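Local coordinates for putative glyoxalase superfamily protein (Ralstonia eutropha, PDB 3IUZ) that is probably an iron(II)-dependent dioxygenase of the 2-oxoadipate dioxygenase/decarboxylase family, taken to convert 2-oxoadipate to 2-hydroxyglutarate, at residues L10-G15 / D192-I197; Q47-V52 / L199-F204; D30-D35 / T41-A46. One frame throughout, in Å; residues are numbered along the deposited sequence.

Contact 1: L10-G15 / D192-I197; sequences LSANLG and DGAELI
Ala12 and Ala194 meet methyl to methyl, CB to CB at 3.6 Å, and the helices are closest at this pair. The last turn of helix 4-14 lies against the middle of helix 190-200; the short segments cross at -41° with their axes 8.9 Å apart, and the backbones are nearest where the two alanines face each other, CA to CA 6.1 Å.

Beside the methyl pair, Asn13 reaches across with its amide. ND2 gives a hydrogen to the backbone O of Ala194 at 3.2 Å, with an N-H...O angle of 166°. The acceptor lies close to the plane of the amide, while the nitrogen is somewhat tilted out of the carbonyl plane. CG stands anti to Asn13's own carbonyl carbon (chi1 -74°), which lays the amide back beside the backbone nitrogen, and there ND2 also bonds to the O of Leu9 in its own helix. One amide nitrogen therefore links the end of one helix to the middle of another. The CG2 methyl of Ile197 packs obliquely against the same amide, 3.8 Å from ND2, and so bounds the polar group with an apolar branch.

The well-packed side is the one around Ile197, which is buried and also touches Leu9 of helix 4-14 and Ala48 and Leu49 of helix 42-60. The alanine pair, though the closer contact, lies toward solvent: Ala12 is exposed, and Ala194 and Asn13 are only partly covered. The interface is small, 171 Å² in all, and no charged side chain takes part in it. Small methyls permit the close approach, and a single amide-to-carbonyl bond, given by a nitrogen that also serves Leu9, supplies the directional part of the joint between these two helices.

Contact 2: Q47-V52 / L199-F204; sequences QALNMV and LLVPCF
Val201 presents its CG2 methyl to two side chains of helix 42-60 at once, Val52 and Leu49. With Val52 the meeting is crosswise, the two valines lying at about a right angle and CG1 of Val52 standing 3.6 Å from CG2 of Val201. With Leu49 it is antiparallel instead: the side chains slide past each other in opposite directions, bringing CD1 of Leu49 to 3.7 Å from the same CG2 methyl.

Leu49 divides its two branches between neighbours. Its CG lies trans to the backbone nitrogen (chi1 170°), and from there CD1 goes to Val201 while CD2 reaches CD1 of Leu200 at 4.0 Å. These two leucines cross at roughly a right angle, meeting most closely at their branch ends, with CB of Leu200 also near CD1 of Leu49. Leu110 and Ile106 of helix 101-110 continue the apolar cluster beyond Leu49 and Leu200.

Val201 begins a 3-10 segment, 201-203, that follows helix 190-200, and this stretch rests on the middle of helix 42-60. Every contact here is between aliphatic carbons, without a crossing hydrogen bond; cohesion is hydrophobic packing of branched methyls, with Val201 on the less buried side.

Contact 3: D30-D35 / T41-A46; sequences DGLPSD and TRAEIA
A loop carbonyl is tied to the very residue that caps a helix: OG1 of Thr41 gives its hydrogen to the O of Pro33 at 2.8 Å while accepting from the backbone N of Glu44. The hydroxyl comes to the carbonyl from above its plane, 46° out, with a C=O...O angle of 134°. The return bond of this capping box runs from Thr41 N to Glu44 OE1 at 3.0 Å, entering well above the carboxylate plane. With chi1 at 62°, OG1 of Thr41 sits between the backbone nitrogen and carbonyl carbon, where it can serve both Glu44 and the loop. Its CG2 methyl packs against the chain at Pro33 and Ser34, 3.5 Å from Ser34 C, and beside CB of Asp35.

Two waters carry the link further. Water 1 lies within bonding reach of the O of Leu32 and, at 2.7 Å, of Glu44 OE2; water 2 accepts from Asp35 N at 2.8 Å and is also within reach of OE2. Neither has protons enough to serve all the acceptors around it. The carboxylate thus addresses the loop through water on one oxygen and the helix cap on the other, where OE1 also takes a bond from Asn5.

Farther along, the contact turns apolar. The ring of Pro33 sets CD 3.8 Å from CB of Ala43, and Leu32 packs loosely over the same methyl, CB to CB 4.2 Å.

Asp35 directs its carboxylate away, to a salt bridge with Arg39. The segment 30-35 follows helix 16-25 and leads toward strand 40-41, passing along the first turn of helix 42-60. Strand 187-188, which pairs with 40-41, meets Thr41 and Asp35 through Val187, and helix 173-185 touches Arg42 and Ile45 through Leu182.

How the contacts relate
Helix 42-60 carries contacts 2 and 3, and contact 1 packs against it. Contact 3 lies along its first turn and contact 2 uses its next turns. The centre of contact 1 is about 9 Å from that of contact 2 and about 15 Å from that of contact 3; contacts 2 and 3 are also about 15 Å apart. Contacts 1 and 2 share helix 190-200 and touch directly: CD2 of Leu10 is 3.4 Å from CG2 of Val52. Contact 3 joins them more lightly, Gly193 CA lying 4.0 Å from Ile45 CD1 and Gln47 CB 4.0 Å from Leu32 CD1. A triethylene glycol, probably from crystallisation, lies about 4 Å from the Pro33 side chain.

Contact 1: L10-G15 / D192-I197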
loop_
_atom_site.group_PDB
_atom_site.type_symbol
_atom_site.label_atom_id
_atom_site.label_comp_id
_atom_site.label_asym_id
_atom_site.label_seq_id
_atom_site.Cartn_x
_atom_site.Cartn_y
_atom_site.Cartn_z
ATOM N N LEU A 10 -8.701 9.069 -12.415
ATOM C CA LEU A 10 -9.377 7.872 -11.887
ATOM C C LEU A 10 -10.170 7.141 -12.969
ATOM O O LEU A 10 -10.030 5.920 -13.183
ATOM C CB LEU A 10 -10.334 8.248 -10.721
ATOM C CG LEU A 10 -9.664 8.612 -9.384
ATOM C CD1 LEU A 10 -10.659 8.709 -8.220
ATOM C CD2 LEU A 10 -8.612 7.623 -9.040
ATOM N N SER A 11 -10.941 7.908 -13.690
ATOM C CA SER A 11 -11.872 7.379 -14.687
ATOM C C SER A 11 -11.157 6.613 -15.793
ATOM O O SER A 11 -11.635 5.584 -16.219
ATOM C CB SER A 11 -12.725 8.521 -15.265
ATOM O OG SER A 11 -13.892 7.979 -15.841
ATOM N N ALA A 12 -9.985 7.095 -16.203
ATOM C CA ALA A 12 -9.158 6.442 -17.229
ATOM C C ALA A 12 -8.619 5.101 -16.688
ATOM O O ALA A 12 -8.338 4.194 -17.431
ATOM C CB ALA A 12 -8.006 7.342 -17.650
ATOM N N ASN A 13 -8.499 4.962 -15.385
ATOM C CA ASN A 13 -8.039 3.720 -14.825
ATOM C C ASN A 13 -9.126 2.795 -14.262
ATOM O O ASN A 13 -8.921 1.609 -14.230
ATOM C CB ASN A 13 -7.023 4.017 -13.741
ATOM C CG ASN A 13 -5.696 4.456 -14.331
ATOM O OD1 ASN A 13 -4.865 3.620 -14.591
ATOM N ND2 ASN A 13 -5.519 5.754 -14.589
ATOM N N LEU A 14 -10.238 3.341 -13.774
ATOM C CA LEU A 14 -11.233 2.573 -13.071
ATOM C C LEU A 14 -12.567 2.497 -13.805
ATOM O O LEU A 14 -13.421 1.684 -13.422
ATOM C CB LEU A 14 -11.464 3.168 -11.665
ATOM C CG LEU A 14 -10.347 3.063 -10.624
ATOM C CD1 LEU A 14 -10.731 3.886 -9.400
ATOM C CD2 LEU A 14 -10.066 1.609 -10.202
ATOM N N GLY A 15 -12.760 3.330 -14.810
ATOM C CA GLY A 15 -14.072 3.483 -15.445
ATOM C C GLY A 15 -15.018 4.374 -14.659
ATOM O O GLY A 15 -14.778 4.681 -13.505
ATOM N N ASP A 192 -1.242 11.690 -20.030
ATOM C CA ASP A 192 0.021 11.058 -19.661
ATOM C C ASP A 192 0.042 10.685 -18.181
ATOM O O ASP A 192 0.611 9.675 -17.804
ATOM C CB ASP A 192 1.242 11.938 -19.973
ATOM C CG ASP A 192 1.587 12.012 -21.460
ATOM O OD1 ASP A 192 0.931 11.340 -22.283
ATOM O OD2 ASP A 192 2.541 12.764 -21.779
ATOM N N GLY A 193 -0.560 11.503 -17.341
ATOM C CA GLY A 193 -0.705 11.155 -15.933
ATOM C C GLY A 193 -1.562 9.924 -15.684
ATOM O O GLY A 193 -1.241 9.113 -14.818
ATOM N N ALA A 194 -2.659 9.829 -16.427
ATOM C CA ALA A 194 -3.547 8.678 -16.381
ATOM C C ALA A 194 -2.776 7.448 -16.861
ATOM O O ALA A 194 -2.915 6.370 -16.269
ATOM C CB ALA A 194 -4.805 8.897 -17.265
ATOM N N GLU A 195 -1.956 7.616 -17.908
ATOM C CA GLU A 195 -1.153 6.501 -18.414
ATOM C C GLU A 195 -0.142 6.079 -17.368
ATOM O O GLU A 195 -0.013 4.877 -17.071
ATOM C CB GLU A 195 -0.445 6.876 -19.714
ATOM C CG GLU A 195 0.446 5.773 -20.264
ATOM C CD GLU A 195 1.192 6.196 -21.523
ATOM O OE1 GLU A 195 1.024 7.356 -22.026
ATOM O OE2 GLU A 195 1.948 5.352 -22.017
ATOM N N LEU A 196 0.548 7.046 -16.758
ATOM C CA LEU A 196 1.529 6.707 -15.682
ATOM C C LEU A 196 0.904 5.924 -14.545
ATOM O O LEU A 196 1.454 4.905 -14.069
ATOM C CB LEU A 196 2.204 7.977 -15.138
ATOM C CG LEU A 196 3.155 7.802 -13.986
ATOM C CD1 LEU A 196 4.277 6.840 -14.359
ATOM C CD2 LEU A 196 3.710 9.207 -13.489
ATOM N N ILE A 197 -0.260 6.380 -14.087
ATOM C CA ILE A 197 -0.938 5.675 -12.988
ATOM C C ILE A 197 -1.187 4.209 -13.383
ATOM O O ILE A 197 -0.924 3.287 -12.609
ATOM C CB ILE A 197 -2.243 6.383 -12.583
ATOM C CG1 ILE A 197 -1.925 7.706 -11.923
ATOM C CG2 ILE A 197 -3.139 5.470 -11.705
ATOM C CD1 ILE A 197 -3.171 8.679 -11.886
#

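Contact 2: Q47-V52 / L199-F204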
loop_
_atom_site.group_PDB
_atom_site.type_symbol
_atom_site.label_atom_id
_atom_site.label_comp_id
_atom_site.label_asym_id
_atom_site.label_seq_id
_atom_site.Cartn_x
_atom_site.Cartn_y
_atom_site.Cartn_z
ATOM N N GLN A 47 -2.155 11.622 -5.560
ATOM C CA GLN A 47 -3.440 11.413 -4.904
ATOM C C GLN A 47 -4.319 10.429 -5.712
ATOM O O GLN A 47 -4.864 9.459 -5.114
ATOM C CB GLN A 47 -4.148 12.740 -4.684
ATOM C CG GLN A 47 -5.560 12.650 -4.128
ATOM C CD GLN A 47 -5.614 12.117 -2.760
ATOM O OE1 GLN A 47 -4.639 12.167 -2.008
ATOM N NE2 GLN A 47 -6.794 11.599 -2.391
ATOM N N ALA A 48 -4.366 10.603 -7.042
ATOM C CA ALA A 48 -5.157 9.680 -7.900
ATOM C C ALA A 48 -4.584 8.293 -7.866
ATOM O O ALA A 48 -5.376 7.328 -7.692
ATOM C CB ALA A 48 -5.314 10.150 -9.296
ATOM N N LEU A 49 -3.257 8.155 -7.968
ATOM C CA LEU A 49 -2.645 6.807 -7.850
ATOM C C LEU A 49 -3.093 6.132 -6.534
ATOM O O LEU A 49 -3.490 4.955 -6.538
ATOM C CB LEU A 49 -1.131 6.831 -7.913
ATOM C CG LEU A 49 -0.365 5.559 -7.578
ATOM C CD1 LEU A 49 -0.681 4.458 -8.621
ATOM C CD2 LEU A 49 1.149 5.801 -7.432
ATOM N N ASN A 50 -3.003 6.883 -5.432
ATOM C CA ASN A 50 -3.342 6.359 -4.133
ATOM C C ASN A 50 -4.769 5.856 -4.076
ATOM O O ASN A 50 -5.020 4.842 -3.463
ATOM C CB ASN A 50 -3.150 7.395 -3.026
ATOM C CG ASN A 50 -1.689 7.614 -2.696
ATOM O OD1 ASN A 50 -0.844 6.893 -3.222
ATOM N ND2 ASN A 50 -1.375 8.674 -1.890
HETATM N N MSE A 51 -5.675 6.599 -4.698
HETATM C CA MSE A 51 -7.046 6.243 -4.701
HETATM C C MSE A 51 -7.285 4.955 -5.528
HETATM O O MSE A 51 -8.164 4.160 -5.183
HETATM C CB MSE A 51 -7.882 7.437 -5.205
HETATM C CG MSE A 51 -7.916 8.663 -4.185
HETATM SE SE MSE A 51 -8.775 10.151 -4.934
HETATM C CE MSE A 51 -10.629 9.742 -4.532
ATOM N N VAL A 52 -6.548 4.795 -6.640
ATOM C CA VAL A 52 -6.670 3.622 -7.474
ATOM C C VAL A 52 -6.182 2.437 -6.676
ATOM O O VAL A 52 -6.843 1.374 -6.666
ATOM C CB VAL A 52 -5.936 3.784 -8.817
ATOM C CG1 VAL A 52 -5.922 2.453 -9.583
ATOM C CG2 VAL A 52 -6.579 4.939 -9.612
ATOM N N LEU A 199 0.462 2.365 -15.297
ATOM C CA LEU A 199 1.711 1.623 -15.395
ATOM C C LEU A 199 2.279 1.410 -14.036
ATOM O O LEU A 199 3.014 0.435 -13.832
ATOM C CB LEU A 199 2.740 2.361 -16.241
ATOM C CG LEU A 199 2.423 2.453 -17.743
ATOM C CD1 LEU A 199 3.393 3.480 -18.413
ATOM C CD2 LEU A 199 2.528 1.044 -18.347
ATOM N N LEU A 200 1.942 2.281 -13.095
ATOM C CA LEU A 200 2.478 2.125 -11.748
ATOM C C LEU A 200 1.690 1.128 -10.916
ATOM O O LEU A 200 2.268 0.471 -10.037
ATOM C CB LEU A 200 2.535 3.458 -10.998
ATOM C CG LEU A 200 3.521 4.491 -11.570
ATOM C CD1 LEU A 200 3.483 5.783 -10.718
ATOM C CD2 LEU A 200 4.982 3.919 -11.630
ATOM N N VAL A 201 0.387 1.036 -11.155
ATOM C CA VAL A 201 -0.450 0.188 -10.313
ATOM C C VAL A 201 0.057 -1.278 -10.255
ATOM O O VAL A 201 0.109 -1.859 -9.143
ATOM C CB VAL A 201 -1.933 0.311 -10.687
ATOM C CG1 VAL A 201 -2.753 -0.893 -10.138
ATOM C CG2 VAL A 201 -2.490 1.692 -10.214
ATOM N N PRO A 202 0.495 -1.853 -11.382
ATOM C CA PRO A 202 1.010 -3.229 -11.334
ATOM C C PRO A 202 2.319 -3.438 -10.578
ATOM O O PRO A 202 2.700 -4.594 -10.363
ATOM C CB PRO A 202 1.141 -3.606 -12.832
ATOM C CG PRO A 202 0.118 -2.751 -13.507
ATOM C CD PRO A 202 0.313 -1.420 -12.774
ATOM N N CYS A 203 2.996 -2.362 -10.127
ATOM C CA CYS A 203 4.171 -2.516 -9.276
ATOM C C CYS A 203 3.794 -2.941 -7.861
ATOM O O CYS A 203 4.612 -3.529 -7.119
ATOM C CB CYS A 203 4.963 -1.189 -9.189
ATOM S SG CYS A 203 5.561 -0.565 -10.793
ATOM N N PHE A 204 2.562 -2.603 -7.454
ATOM C CA PHE A 204 2.052 -2.913 -6.124
ATOM C C PHE A 204 1.355 -4.260 -6.135
ATOM O O PHE A 204 0.139 -4.381 -5.818
ATOM C CB PHE A 204 1.145 -1.780 -5.622
ATOM C CG PHE A 204 1.836 -0.461 -5.582
ATOM C CD1 PHE A 204 1.915 0.322 -6.724
ATOM C CD2 PHE A 204 2.448 -0.014 -4.421
ATOM C CE1 PHE A 204 2.577 1.509 -6.723
ATOM C CE2 PHE A 204 3.099 1.207 -4.407
ATOM C CZ PHE A 204 3.165 1.962 -5.528
#

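Contact 3: D30-D35 / T41-A46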
loop_
_atom_site.group_PDB
_atom_site.type_symbol
_atom_site.label_atom_id
_atom_site.label_comp_id
_atom_site.label_asym_id
_atom_site.label_seq_id
_atom_site.Cartn_x
_atom_site.Cartn_y
_atom_site.Cartn_z
ATOM N N ASP A 30 -7.921 19.159 0.312
ATOM C CA ASP A 30 -8.055 20.482 -0.252
ATOM C C ASP A 30 -6.681 21.067 -0.444
ATOM O O ASP A 30 -5.747 20.702 0.238
ATOM C CB ASP A 30 -8.821 21.408 0.679
ATOM C CG ASP A 30 -10.288 21.077 0.762
ATOM O OD1 ASP A 30 -10.927 20.715 -0.267
ATOM O OD2 ASP A 30 -10.811 21.202 1.893
ATOM N N GLY A 31 -6.559 21.994 -1.370
ATOM C CA GLY A 31 -5.284 22.669 -1.514
ATOM C C GLY A 31 -4.189 22.006 -2.328
ATOM O O GLY A 31 -3.046 22.414 -2.252
ATOM N N LEU A 32 -4.482 20.976 -3.108
ATOM C CA LEU A 32 -3.405 20.391 -3.918
ATOM C C LEU A 32 -3.024 21.394 -5.027
ATOM O O LEU A 32 -3.916 21.993 -5.654
ATOM C CB LEU A 32 -3.814 19.050 -4.503
ATOM C CG LEU A 32 -4.138 17.938 -3.499
ATOM C CD1 LEU A 32 -4.496 16.658 -4.303
ATOM C CD2 LEU A 32 -3.016 17.670 -2.467
ATOM N N PRO A 33 -1.718 21.573 -5.274
ATOM C CA PRO A 33 -1.277 22.340 -6.420
ATOM C C PRO A 33 -2.015 21.983 -7.725
ATOM O O PRO A 33 -2.304 20.826 -7.984
ATOM C CB PRO A 33 0.227 22.016 -6.508
ATOM C CG PRO A 33 0.580 21.540 -5.128
ATOM C CD PRO A 33 -0.588 20.962 -4.545
ATOM N N SER A 34 -2.283 23.012 -8.528
ATOM C CA SER A 34 -2.973 22.900 -9.817
ATOM C C SER A 34 -2.123 23.550 -10.914
ATOM O O SER A 34 -1.232 24.346 -10.638
ATOM C CB SER A 34 -4.330 23.637 -9.755
ATOM O OG SER A 34 -4.094 25.044 -9.566
ATOM N N ASP A 35 -2.376 23.189 -12.162
ATOM C CA ASP A 35 -1.694 23.805 -13.275
ATOM C C ASP A 35 -2.653 24.687 -14.081
ATOM O O ASP A 35 -3.812 24.305 -14.266
ATOM C CB ASP A 35 -1.119 22.711 -14.134
ATOM C CG ASP A 35 -0.525 23.238 -15.423
ATOM O OD1 ASP A 35 0.568 23.818 -15.351
ATOM O OD2 ASP A 35 -1.186 23.073 -16.479
ATOM N N THR A 41 -0.885 17.932 -12.068
ATOM C CA THR A 41 0.303 18.121 -11.250
ATOM C C THR A 41 0.749 16.812 -10.573
ATOM O O THR A 41 -0.042 15.884 -10.433
ATOM C CB THR A 41 0.066 19.144 -10.165
ATOM O OG1 THR A 41 -0.973 18.699 -9.275
ATOM C CG2 THR A 41 -0.336 20.509 -10.766
ATOM N N ARG A 42 1.979 16.783 -10.057
ATOM C CA ARG A 42 2.447 15.598 -9.358
ATOM C C ARG A 42 1.606 15.268 -8.138
ATOM O O ARG A 42 1.393 14.075 -7.858
ATOM C CB ARG A 42 3.910 15.676 -8.945
ATOM C CG ARG A 42 4.225 16.669 -7.907
ATOM C CD ARG A 42 5.702 16.636 -7.542
ATOM N NE ARG A 42 5.944 17.517 -6.414
ATOM C CZ ARG A 42 7.122 17.741 -5.850
ATOM N NH1 ARG A 42 8.242 17.165 -6.310
ATOM N NH2 ARG A 42 7.168 18.560 -4.821
ATOM N N ALA A 43 1.160 16.294 -7.407
ATOM C CA ALA A 43 0.236 16.093 -6.275
ATOM C C ALA A 43 -1.084 15.420 -6.703
ATOM O O ALA A 43 -1.569 14.474 -6.067
ATOM C CB ALA A 43 -0.070 17.402 -5.605
ATOM N N GLU A 44 -1.714 15.955 -7.735
ATOM C CA GLU A 44 -2.914 15.328 -8.266
ATOM C C GLU A 44 -2.671 13.859 -8.689
ATOM O O GLU A 44 -3.509 12.976 -8.420
ATOM C CB GLU A 44 -3.432 16.110 -9.459
ATOM C CG GLU A 44 -3.949 17.518 -9.098
ATOM C CD GLU A 44 -4.247 18.408 -10.284
ATOM O OE1 GLU A 44 -3.834 18.095 -11.432
ATOM O OE2 GLU A 44 -4.913 19.443 -10.061
ATOM N N ILE A 45 -1.551 13.615 -9.368
ATOM C CA ILE A 45 -1.256 12.289 -9.833
ATOM C C ILE A 45 -1.035 11.361 -8.643
ATOM O O ILE A 45 -1.518 10.201 -8.633
ATOM C CB ILE A 45 -0.054 12.282 -10.812
ATOM C CG1 ILE A 45 -0.492 12.907 -12.135
ATOM C CG2 ILE A 45 0.508 10.862 -11.043
ATOM C CD1 ILE A 45 0.725 13.461 -13.006
ATOM N N ALA A 46 -0.293 11.850 -7.651
ATOM C CA ALA A 46 0.005 11.031 -6.480
ATOM C C ALA A 46 -1.270 10.652 -5.731
ATOM O O ALA A 46 -1.438 9.491 -5.309
ATOM C CB ALA A 46 0.985 11.739 -5.550
HETATM O O HOH W 1 -5.466 20.474 -7.655
HETATM O O HOH W 2 -4.083 20.993 -12.443
#